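Local coordinates for protein acidocalcisomal pyrophosphatase (Trypanosoma cruzi, PDB 5CUV) that probably hydrolyses inorganic pyrophosphate to phosphate in a magnesium-dependent reaction, at residues V157-P162 with R209-T214; M221-F226 with I334-P339; T276-D281 with M327-I332. One frame throughout, in Å; residues are numbered along the deposited sequence.

Interaction 1: residues V157-P162 with R209-T214; sequences VDFAVP and RDLVRT. With MLT (D-malate), chain C.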
loop_
_atom_site.group_PDB
_atom_site.type_symbol
_atom_site.label_atom_id
_atom_site.label_comp_id
_atom_site.label_asym_id
_atom_site.label_seq_id
_atom_site.Cartn_x
_atom_site.Cartn_y
_atom_site.Cartn_z
ATOM N N VAL A 157 -3.268 6.080 37.982
ATOM C CA VAL A 157 -1.888 6.277 38.315
ATOM C C VAL A 157 -1.628 7.784 38.269
ATOM O O VAL A 157 -0.633 8.249 38.787
ATOM C CB VAL A 157 -0.993 5.576 37.295
ATOM C CG1 VAL A 157 -0.945 6.374 36.023
ATOM C CG2 VAL A 157 0.387 5.401 37.833
ATOM N N ASP A 158 -2.514 8.567 37.668
ATOM C CA ASP A 158 -2.262 10.018 37.605
ATOM C C ASP A 158 -0.770 10.383 37.389
ATOM O O ASP A 158 -0.086 10.903 38.265
ATOM C CB ASP A 158 -2.786 10.717 38.873
ATOM C CG ASP A 158 -4.210 11.230 38.710
ATOM O OD1 ASP A 158 -4.654 11.275 37.525
ATOM O OD2 ASP A 158 -4.863 11.588 39.744
ATOM N N PHE A 159 -0.300 10.047 36.196
ATOM C CA PHE A 159 1.046 10.277 35.688
ATOM C C PHE A 159 0.797 11.647 35.044
ATOM O O PHE A 159 0.701 11.805 33.818
ATOM C CB PHE A 159 1.333 9.141 34.681
ATOM C CG PHE A 159 2.530 9.341 33.779
ATOM C CD1 PHE A 159 3.794 9.651 34.287
ATOM C CD2 PHE A 159 2.404 9.111 32.404
ATOM C CE1 PHE A 159 4.924 9.722 33.430
ATOM C CE2 PHE A 159 3.513 9.180 31.549
ATOM C CZ PHE A 159 4.777 9.486 32.064
ATOM N N ALA A 160 0.611 12.620 35.939
ATOM C CA ALA A 160 0.344 14.022 35.593
ATOM C C ALA A 160 1.634 14.609 35.069
ATOM O O ALA A 160 2.407 15.232 35.804
ATOM C CB ALA A 160 -0.140 14.813 36.835
ATOM N N VAL A 161 1.850 14.401 33.778
ATOM C CA VAL A 161 3.054 14.861 33.143
ATOM C C VAL A 161 2.745 15.711 31.939
ATOM O O VAL A 161 2.652 15.209 30.821
ATOM C CB VAL A 161 3.879 13.666 32.747
ATOM C CG1 VAL A 161 4.289 12.905 34.028
ATOM C CG2 VAL A 161 3.057 12.765 31.836
ATOM N N PRO A 162 2.578 17.029 32.164
ATOM C CA PRO A 162 2.271 18.092 31.192
ATOM C C PRO A 162 3.501 18.606 30.405
ATOM O O PRO A 162 4.649 18.413 30.812
ATOM C CB PRO A 162 1.690 19.174 32.082
ATOM C CG PRO A 162 2.583 19.065 33.273
ATOM C CD PRO A 162 2.572 17.587 33.530
ATOM N N ARG A 209 10.347 9.327 20.760
ATOM C CA ARG A 209 9.690 8.647 21.837
ATOM C C ARG A 209 8.297 8.982 22.279
ATOM O O ARG A 209 8.018 10.091 22.622
ATOM C CB ARG A 209 10.587 8.715 23.065
ATOM C CG ARG A 209 11.552 7.566 23.185
ATOM C CD ARG A 209 12.247 7.650 24.532
ATOM N NE ARG A 209 13.693 7.459 24.413
ATOM C CZ ARG A 209 14.596 8.227 25.016
ATOM N NH1 ARG A 209 14.186 9.245 25.786
ATOM N NH2 ARG A 209 15.902 7.984 24.829
ATOM N N ASP A 210 7.440 7.978 22.323
ATOM C CA ASP A 210 6.084 8.167 22.803
ATOM C C ASP A 210 6.035 8.131 24.323
ATOM O O ASP A 210 6.533 7.191 24.934
ATOM C CB ASP A 210 5.180 7.081 22.259
ATOM C CG ASP A 210 4.964 7.226 20.769
ATOM O OD1 ASP A 210 4.633 8.389 20.377
ATOM O OD2 ASP A 210 5.126 6.214 20.003
ATOM N N LEU A 211 5.432 9.166 24.904
ATOM C CA LEU A 211 5.261 9.307 26.322
ATOM C C LEU A 211 4.604 8.077 26.876
ATOM O O LEU A 211 4.992 7.579 27.952
ATOM C CB LEU A 211 4.393 10.508 26.597
ATOM C CG LEU A 211 4.403 11.041 28.042
ATOM C CD1 LEU A 211 5.818 11.471 28.488
ATOM C CD2 LEU A 211 3.409 12.230 28.101
ATOM N N VAL A 212 3.611 7.576 26.148
ATOM C CA VAL A 212 2.925 6.340 26.536
ATOM C C VAL A 212 2.860 5.563 25.243
ATOM O O VAL A 212 2.033 5.850 24.368
ATOM C CB VAL A 212 1.481 6.608 27.109
ATOM C CG1 VAL A 212 0.754 5.329 27.379
ATOM C CG2 VAL A 212 1.590 7.374 28.409
ATOM N N ARG A 213 3.756 4.590 25.122
ATOM C CA ARG A 213 3.866 3.784 23.936
ATOM C C ARG A 213 2.759 2.746 23.858
ATOM O O ARG A 213 2.694 1.874 24.717
ATOM C CB ARG A 213 5.215 3.111 23.935
ATOM C CG ARG A 213 5.484 2.283 22.712
ATOM C CD ARG A 213 6.959 1.960 22.597
ATOM N NE ARG A 213 7.258 1.505 21.247
ATOM C CZ ARG A 213 7.186 0.245 20.847
ATOM N NH1 ARG A 213 6.831 -0.727 21.698
ATOM N NH2 ARG A 213 7.436 -0.022 19.576
ATOM N N THR A 214 1.929 2.813 22.818
ATOM C CA THR A 214 0.816 1.898 22.665
ATOM C C THR A 214 1.059 0.678 21.794
ATOM O O THR A 214 0.349 -0.308 21.920
ATOM C CB THR A 214 -0.452 2.646 22.142
ATOM O OG1 THR A 214 -0.165 3.286 20.898
ATOM C CG2 THR A 214 -0.888 3.706 23.115
HETATM C C1 MLT C . 8.324 2.479 16.892
HETATM O O1 MLT C . 7.422 3.223 17.287
HETATM O O2 MLT C . 9.290 2.270 17.614
HETATM C C2 MLT C . 8.242 1.825 15.517
HETATM O O3 MLT C . 7.040 2.157 14.807
HETATM C C3 MLT C . 8.456 0.297 15.618
HETATM C C4 MLT C . 8.311 -0.379 14.247
HETATM O O4 MLT C . 8.032 0.264 13.260
HETATM O O5 MLT C . 8.483 -1.705 14.130
#

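Interaction 2: residues M221-F226 with I334-P339; sequences MNRYNF and ISHNDP. With MLT (D-malate), chain C.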
loop_
_atom_site.group_PDB
_atom_site.type_symbol
_atom_site.label_atom_id
_atom_site.label_comp_id
_atom_site.label_asym_id
_atom_site.label_seq_id
_atom_site.Cartn_x
_atom_site.Cartn_y
_atom_site.Cartn_z
HETATM N N MSE A 221 11.434 -1.057 19.767
HETATM C CA MSE A 221 11.448 0.329 19.336
HETATM C C MSE A 221 12.403 0.605 18.186
HETATM O O MSE A 221 13.593 0.290 18.215
HETATM C CB MSE A 221 11.837 1.214 20.519
HETATM C CG MSE A 221 10.790 1.257 21.620
HETATM SE SE MSE A 221 11.294 2.290 23.155
HETATM C CE MSE A 221 11.148 4.063 22.358
ATOM N N ASN A 222 11.868 1.200 17.142
ATOM C CA ASN A 222 12.690 1.531 16.036
ATOM C C ASN A 222 12.070 2.723 15.363
ATOM O O ASN A 222 11.352 2.608 14.377
ATOM C CB ASN A 222 12.856 0.354 15.077
ATOM C CG ASN A 222 13.996 0.588 14.104
ATOM O OD1 ASN A 222 14.501 1.724 13.984
ATOM N ND2 ASN A 222 14.416 -0.452 13.415
ATOM N N ARG A 223 12.399 3.884 15.906
ATOM C CA ARG A 223 11.890 5.141 15.439
ATOM C C ARG A 223 12.904 6.271 15.660
ATOM O O ARG A 223 13.075 6.802 16.778
ATOM C CB ARG A 223 10.630 5.434 16.201
ATOM C CG ARG A 223 9.783 6.400 15.488
ATOM C CD ARG A 223 8.352 5.865 15.488
ATOM N NE ARG A 223 7.536 6.683 14.612
ATOM C CZ ARG A 223 6.632 6.188 13.787
ATOM N NH1 ARG A 223 6.432 4.866 13.751
ATOM N NH2 ARG A 223 5.961 7.032 12.985
ATOM N N TYR A 224 13.533 6.712 14.580
ATOM C CA TYR A 224 14.539 7.735 14.730
ATOM C C TYR A 224 14.286 8.937 13.855
ATOM O O TYR A 224 13.592 8.831 12.851
ATOM C CB TYR A 224 15.905 7.137 14.367
ATOM C CG TYR A 224 16.403 6.005 15.230
ATOM C CD1 TYR A 224 15.912 4.712 15.096
ATOM C CD2 TYR A 224 17.465 6.209 16.129
ATOM C CE1 TYR A 224 16.470 3.655 15.822
ATOM C CE2 TYR A 224 18.041 5.150 16.869
ATOM C CZ TYR A 224 17.535 3.881 16.718
ATOM O OH TYR A 224 18.019 2.861 17.547
ATOM N N ASN A 225 14.854 10.074 14.233
ATOM C CA ASN A 225 14.735 11.248 13.412
ATOM C C ASN A 225 15.902 11.278 12.428
ATOM O O ASN A 225 16.978 10.866 12.767
ATOM C CB ASN A 225 14.725 12.517 14.263
ATOM C CG ASN A 225 13.304 12.829 14.825
ATOM O OD1 ASN A 225 12.267 12.556 14.163
ATOM N ND2 ASN A 225 13.256 13.400 16.043
ATOM N N PHE A 226 15.668 11.734 11.207
ATOM C CA PHE A 226 16.681 11.799 10.162
ATOM C C PHE A 226 16.648 13.225 9.520
ATOM O O PHE A 226 15.592 13.829 9.334
ATOM C CB PHE A 226 16.349 10.694 9.129
ATOM C CG PHE A 226 16.903 10.935 7.751
ATOM C CD1 PHE A 226 16.166 11.627 6.812
ATOM C CD2 PHE A 226 18.165 10.462 7.390
ATOM C CE1 PHE A 226 16.672 11.849 5.511
ATOM C CE2 PHE A 226 18.691 10.672 6.104
ATOM C CZ PHE A 226 17.939 11.366 5.155
ATOM N N ILE A 334 14.576 3.709 6.452
ATOM C CA ILE A 334 13.472 4.021 5.583
ATOM C C ILE A 334 12.441 4.828 6.347
ATOM O O ILE A 334 12.162 4.573 7.508
ATOM C CB ILE A 334 12.773 2.729 4.976
ATOM C CG1 ILE A 334 11.686 3.187 3.973
ATOM C CG2 ILE A 334 12.181 1.785 6.102
ATOM C CD1 ILE A 334 10.946 2.112 3.360
ATOM N N SER A 335 11.884 5.834 5.693
ATOM C CA SER A 335 10.870 6.638 6.305
ATOM C C SER A 335 9.611 5.817 6.733
ATOM O O SER A 335 9.089 5.043 5.955
ATOM C CB SER A 335 10.493 7.680 5.293
ATOM O OG SER A 335 9.200 8.155 5.528
ATOM N N HIS A 336 9.148 5.993 7.972
ATOM C CA HIS A 336 7.944 5.348 8.492
ATOM C C HIS A 336 6.704 5.673 7.634
ATOM O O HIS A 336 5.680 4.950 7.648
ATOM C CB HIS A 336 7.674 5.802 9.935
ATOM C CG HIS A 336 8.353 4.956 10.967
ATOM N ND1 HIS A 336 8.014 3.631 11.171
ATOM C CD2 HIS A 336 9.452 5.193 11.730
ATOM C CE1 HIS A 336 8.888 3.082 12.000
ATOM N NE2 HIS A 336 9.773 4.008 12.350
ATOM N N ASN A 337 6.795 6.751 6.864
ATOM C CA ASN A 337 5.677 7.066 6.011
ATOM C C ASN A 337 5.696 6.433 4.607
ATOM O O ASN A 337 4.790 6.633 3.814
ATOM C CB ASN A 337 5.490 8.562 5.907
ATOM C CG ASN A 337 4.016 8.918 5.916
ATOM O OD1 ASN A 337 3.325 8.714 6.965
ATOM N ND2 ASN A 337 3.492 9.405 4.761
ATOM N N ASP A 338 6.720 5.657 4.302
ATOM C CA ASP A 338 6.779 5.021 2.998
ATOM C C ASP A 338 5.772 3.847 3.000
ATOM O O ASP A 338 5.565 3.192 4.034
ATOM C CB ASP A 338 8.175 4.501 2.716
ATOM C CG ASP A 338 8.365 4.110 1.268
ATOM O OD1 ASP A 338 8.653 5.022 0.471
ATOM O OD2 ASP A 338 8.220 2.899 0.911
ATOM N N PRO A 339 5.131 3.573 1.840
ATOM C CA PRO A 339 4.159 2.479 1.765
ATOM C C PRO A 339 4.694 1.095 2.101
ATOM O O PRO A 339 3.910 0.256 2.492
ATOM C CB PRO A 339 3.650 2.556 0.333
ATOM C CG PRO A 339 3.837 3.981 0.012
ATOM C CD PRO A 339 5.161 4.322 0.575
HETATM C C1 MLT C . 8.324 2.479 16.892
HETATM O O1 MLT C . 7.422 3.223 17.287
HETATM O O2 MLT C . 9.290 2.270 17.614
HETATM C C2 MLT C . 8.242 1.825 15.517
HETATM O O3 MLT C . 7.040 2.157 14.807
HETATM C C3 MLT C . 8.456 0.297 15.618
HETATM C C4 MLT C . 8.311 -0.379 14.247
HETATM O O4 MLT C . 8.032 0.264 13.260
HETATM O O5 MLT C . 8.483 -1.705 14.130
#

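Interaction 3: residues T276-D281 with M327-I332; sequences TWESTD and MDWKVI. With MG (magnesium ion), chain D.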
loop_
_atom_site.group_PDB
_atom_site.type_symbol
_atom_site.label_atom_id
_atom_site.label_comp_id
_atom_site.label_asym_id
_atom_site.label_seq_id
_atom_site.Cartn_x
_atom_site.Cartn_y
_atom_site.Cartn_z
ATOM N N THR A 276 24.263 12.763 17.408
ATOM C CA THR A 276 25.233 11.699 17.283
ATOM C C THR A 276 26.580 12.302 16.948
ATOM O O THR A 276 26.671 13.431 16.455
ATOM C CB THR A 276 24.866 10.672 16.193
ATOM O OG1 THR A 276 24.735 11.303 14.909
ATOM C CG2 THR A 276 23.595 9.984 16.558
ATOM N N TRP A 277 27.633 11.536 17.195
ATOM C CA TRP A 277 28.973 12.036 16.934
ATOM C C TRP A 277 30.014 10.895 16.740
ATOM O O TRP A 277 30.232 10.059 17.628
ATOM C CB TRP A 277 29.333 12.996 18.076
ATOM C CG TRP A 277 30.387 13.928 17.720
ATOM C CD1 TRP A 277 30.416 14.736 16.645
ATOM C CD2 TRP A 277 31.621 14.101 18.399
ATOM N NE1 TRP A 277 31.603 15.409 16.588
ATOM C CE2 TRP A 277 32.370 15.037 17.658
ATOM C CE3 TRP A 277 32.169 13.555 19.571
ATOM C CZ2 TRP A 277 33.675 15.457 18.041
ATOM C CZ3 TRP A 277 33.472 13.967 19.976
ATOM C CH2 TRP A 277 34.216 14.918 19.198
ATOM N N GLU A 278 30.597 10.834 15.540
ATOM C CA GLU A 278 31.620 9.828 15.182
ATOM C C GLU A 278 32.894 10.538 15.524
ATOM O O GLU A 278 33.506 11.150 14.619
ATOM C CB GLU A 278 31.658 9.610 13.677
ATOM C CG GLU A 278 30.390 9.117 13.137
ATOM C CD GLU A 278 30.195 7.727 13.605
ATOM O OE1 GLU A 278 30.628 6.801 12.843
ATOM O OE2 GLU A 278 29.645 7.589 14.741
ATOM N N SER A 279 33.305 10.464 16.794
ATOM C CA SER A 279 34.475 11.221 17.227
ATOM C C SER A 279 35.769 10.753 16.611
ATOM O O SER A 279 35.980 9.555 16.470
ATOM C CB SER A 279 34.596 11.203 18.762
ATOM O OG SER A 279 35.602 12.120 19.186
ATOM N N THR A 280 36.612 11.702 16.220
ATOM C CA THR A 280 37.890 11.346 15.656
ATOM C C THR A 280 38.777 10.931 16.810
ATOM O O THR A 280 39.817 10.307 16.607
ATOM C CB THR A 280 38.500 12.489 14.851
ATOM O OG1 THR A 280 37.761 12.636 13.628
ATOM C CG2 THR A 280 39.949 12.190 14.486
ATOM N N ASP A 281 38.365 11.273 18.029
ATOM C CA ASP A 281 39.093 10.808 19.217
ATOM C C ASP A 281 38.420 9.498 19.551
ATOM O O ASP A 281 37.191 9.430 19.602
ATOM C CB ASP A 281 38.900 11.712 20.453
ATOM C CG ASP A 281 39.514 13.085 20.285
ATOM O OD1 ASP A 281 40.754 13.140 20.087
ATOM O OD2 ASP A 281 38.760 14.103 20.349
HETATM N N MSE A 327 36.540 5.700 9.916
HETATM C CA MSE A 327 35.363 4.845 9.806
HETATM C C MSE A 327 34.277 5.779 9.426
HETATM O O MSE A 327 34.115 6.806 10.036
HETATM C CB MSE A 327 35.060 4.136 11.125
HETATM C CG MSE A 327 33.880 3.181 11.047
HETATM SE SE MSE A 327 34.164 1.661 9.913
HETATM C CE MSE A 327 35.343 0.650 11.091
ATOM N N ASP A 328 33.505 5.415 8.427
ATOM C CA ASP A 328 32.429 6.278 7.981
ATOM C C ASP A 328 31.146 5.471 7.694
ATOM O O ASP A 328 30.824 5.111 6.572
ATOM C CB ASP A 328 32.974 7.048 6.767
ATOM C CG ASP A 328 31.910 7.837 6.010
ATOM O OD1 ASP A 328 31.007 8.424 6.685
ATOM O OD2 ASP A 328 32.038 7.879 4.732
ATOM N N TRP A 329 30.472 5.154 8.785
ATOM C CA TRP A 329 29.224 4.421 8.793
ATOM C C TRP A 329 28.118 5.146 7.998
ATOM O O TRP A 329 28.018 6.364 7.938
ATOM C CB TRP A 329 28.713 4.236 10.233
ATOM C CG TRP A 329 29.551 3.357 11.193
ATOM C CD1 TRP A 329 30.268 3.787 12.294
ATOM C CD2 TRP A 329 29.797 1.923 11.100
ATOM N NE1 TRP A 329 30.931 2.740 12.859
ATOM C CE2 TRP A 329 30.678 1.586 12.158
ATOM C CE3 TRP A 329 29.360 0.911 10.233
ATOM C CZ2 TRP A 329 31.149 0.271 12.373
ATOM C CZ3 TRP A 329 29.828 -0.406 10.456
ATOM C CH2 TRP A 329 30.720 -0.703 11.524
ATOM N N LYS A 330 27.273 4.360 7.377
ATOM C CA LYS A 330 26.160 4.878 6.635
ATOM C C LYS A 330 24.989 4.017 7.105
ATOM O O LYS A 330 24.921 2.826 6.782
ATOM C CB LYS A 330 26.468 4.730 5.152
ATOM C CG LYS A 330 27.776 5.437 4.852
ATOM C CD LYS A 330 27.747 6.308 3.660
ATOM C CE LYS A 330 29.091 7.001 3.527
ATOM N NZ LYS A 330 29.241 8.231 4.338
ATOM N N VAL A 331 24.125 4.606 7.946
ATOM C CA VAL A 331 22.954 3.886 8.449
ATOM C C VAL A 331 21.953 3.775 7.318
ATOM O O VAL A 331 21.681 4.765 6.630
ATOM C CB VAL A 331 22.267 4.631 9.613
ATOM C CG1 VAL A 331 20.885 4.029 9.937
ATOM C CG2 VAL A 331 23.102 4.544 10.792
ATOM N N ILE A 332 21.436 2.578 7.106
ATOM C CA ILE A 332 20.428 2.366 6.075
ATOM C C ILE A 332 19.093 2.393 6.800
ATOM O O ILE A 332 18.878 1.609 7.711
ATOM C CB ILE A 332 20.566 0.981 5.406
ATOM C CG1 ILE A 332 22.010 0.750 4.973
ATOM C CG2 ILE A 332 19.626 0.886 4.264
ATOM C CD1 ILE A 332 22.476 1.778 3.977
HETATM MG MG MG D . 30.292 10.326 8.079
#

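Interaction 1: residues V157-P162 with R209-T214
Phe159 and Val161 on one side meet Leu211 and Val212 on the other, and the side chains meet through apolar contacts. The phenyl ring leads with CE2: this corner lies 4.1 Å from Leu211 CG, which approaches obliquely, and 4.1 Å from Val212 CG2, which sits at the ring edge close to its plane. With CG turned away from the backbone N (chi1 166°), the Phe159 ring is carried out of its own chain towards both partners. Val161 adds a methyl contact, CG2 to Leu211 CD2 at 3.8 Å. The same CG2 lies over the centre of the Phe159 ring, so this methyl fills the angle between phenyl and leucine. Branched aliphatic chains suit such a place, where they can fit against a flat ring without any polar group to satisfy.

Within 157-162, two weak backbone bonds, Ala160 N to Asp158 O and Val161 N to Phe159 O, close successive inverse gamma turns centred on Phe159 and Ala160.

Beyond the pair, Asp158 forms a salt bridge with Arg406 of the second subunit. Val212 and Arg213 join a strand of that subunit in a parallel ladder. Extended Arg213 turns its guanidinium edge to malate, NH2 3.5 Å from O2. The contact is thus a small apolar cluster between an irregular linker and the start of strand 212-213, at a subunit interface crossed by a beta sheet and bordering the malate pocket.

Interaction 2: residues M221-F226 with I334-P339
The guanidinium of Arg223 lies flat on the imidazole of His336, with centres 3.7 Å apart and planes only 12° from parallel. On the facing side of the imidazole, NH1 stands over the ring centre, while His336 CG lies beneath the rim of the guanidinium. Arg223 CG is anti to the backbone N (chi1 -159°), and a bend at chi2 brings the guanidinium over His336. Lower down the arginine, CD makes an off-centre CH-pi contact with the same ring, 4.2 Å from its centroid. A delocalised cation on an aromatic ring is a favourable pairing, and stacking leaves the N-H groups of the arginine directed outward in their own plane.

The edges do the polar work. His336 NE2 donates to the backbone oxygen Asn222 O at 2.9 Å, with an N-H...O angle of 144°. The donor lies in the carbonyl plane and the acceptor nearly in the ring plane, an arrangement that fixes the rotation of the imidazole beneath the arginine. At the guanidinium edge, Arg223 NH1 gives a hydrogen bond to malate O3 at 3.0 Å. Malate O4 lies near the imidazole plane, 3.2 Å from His336 CE1. The backbone contributes too, since Asn222 N donates to malate O2 at 2.8 Å; the Asn222 side chain is engaged elsewhere, its ND2 bonding to Val315 O.

His336 is presented by the type I turn from Ser335 to Asp338. Ser335 OG accepts from Asn337 N at 3.1 Å, forming an ST turn that braces this bend. Arg213, Lys215 and Lys314 also line the site, a basic pocket, occupied here by D-malate, formed by the segment leading into strand 224-228 and the turn after strand 326-335.

Interaction 3: residues T276-D281 with M327-I332
Glu278 meets Trp329 through a single carboxylate oxygen: OE1 comes up in the plane of the indole, at its edge, 3.1 Å from Trp329 CD1. The two side chains cross at about a right angle, and the carboxylate plane is turned 64° from the ring. An indole edge carries slightly positive C-H groups, so it is a reasonable neighbour for an acidic oxygen. Glu278 reaches it by a bent chain (chi2 -70°), which folds the carboxylate over towards the strand.

Next to this pair, Met327 CG lies over one face of the Trp329 indole, 3.5 Å above its plane and towards the rim. Met327 is present as selenomethionine. Between the two, Asp328 points away from Glu278 and binds the magnesium ion through OD1 at 2.5 Å. Asp291 and Asp296 complete the protein ligands of that metal. They are the first and last residues of the DNDPID sequence, the acidic signature of family I soluble pyrophosphatases, and Glu278 is tied by backbone hydrogen bonds to Asn292 and Asp293 within it.

Further out, Lys330 NZ forms a salt bridge with Asp328 OD2 at 2.8 Å and another with Asp296. A lysine suits this place because its positive charge would partly offset that of two aspartates binding the metal, and NZ also hydrogen-bonds to Tyr270 OH. On the loop side, Glu278 OE2 has a weak bond to Ser398 OG of helix 388-412. Ser279 OG accepts from Asp281 N at 3.1 Å, an ST turn shaping the chain just beyond Glu278, while Val394 of the same helix packs on Trp329.

In the fold
Interactions 1 and 2 touch directly and share the malate: their centres are 22 Å apart, but Arg213 NE packs against Met221 CG at 3.6 Å, so strand 212-213 and the approach to strand 224-228 border one pocket. Both also reach the second subunit. Interactions 2 and 3 have centres 20 Å apart and are joined by strand 326-335, which carries Asp328 near its start and leads into the turn with His336 at its end. Metal and ligand occupy separate sites, with malate O2 lying 24.4 Å from the magnesium ion MG. The centres of interactions 1 and 3 are 33 Å apart, and their nearest atoms about 11 Å.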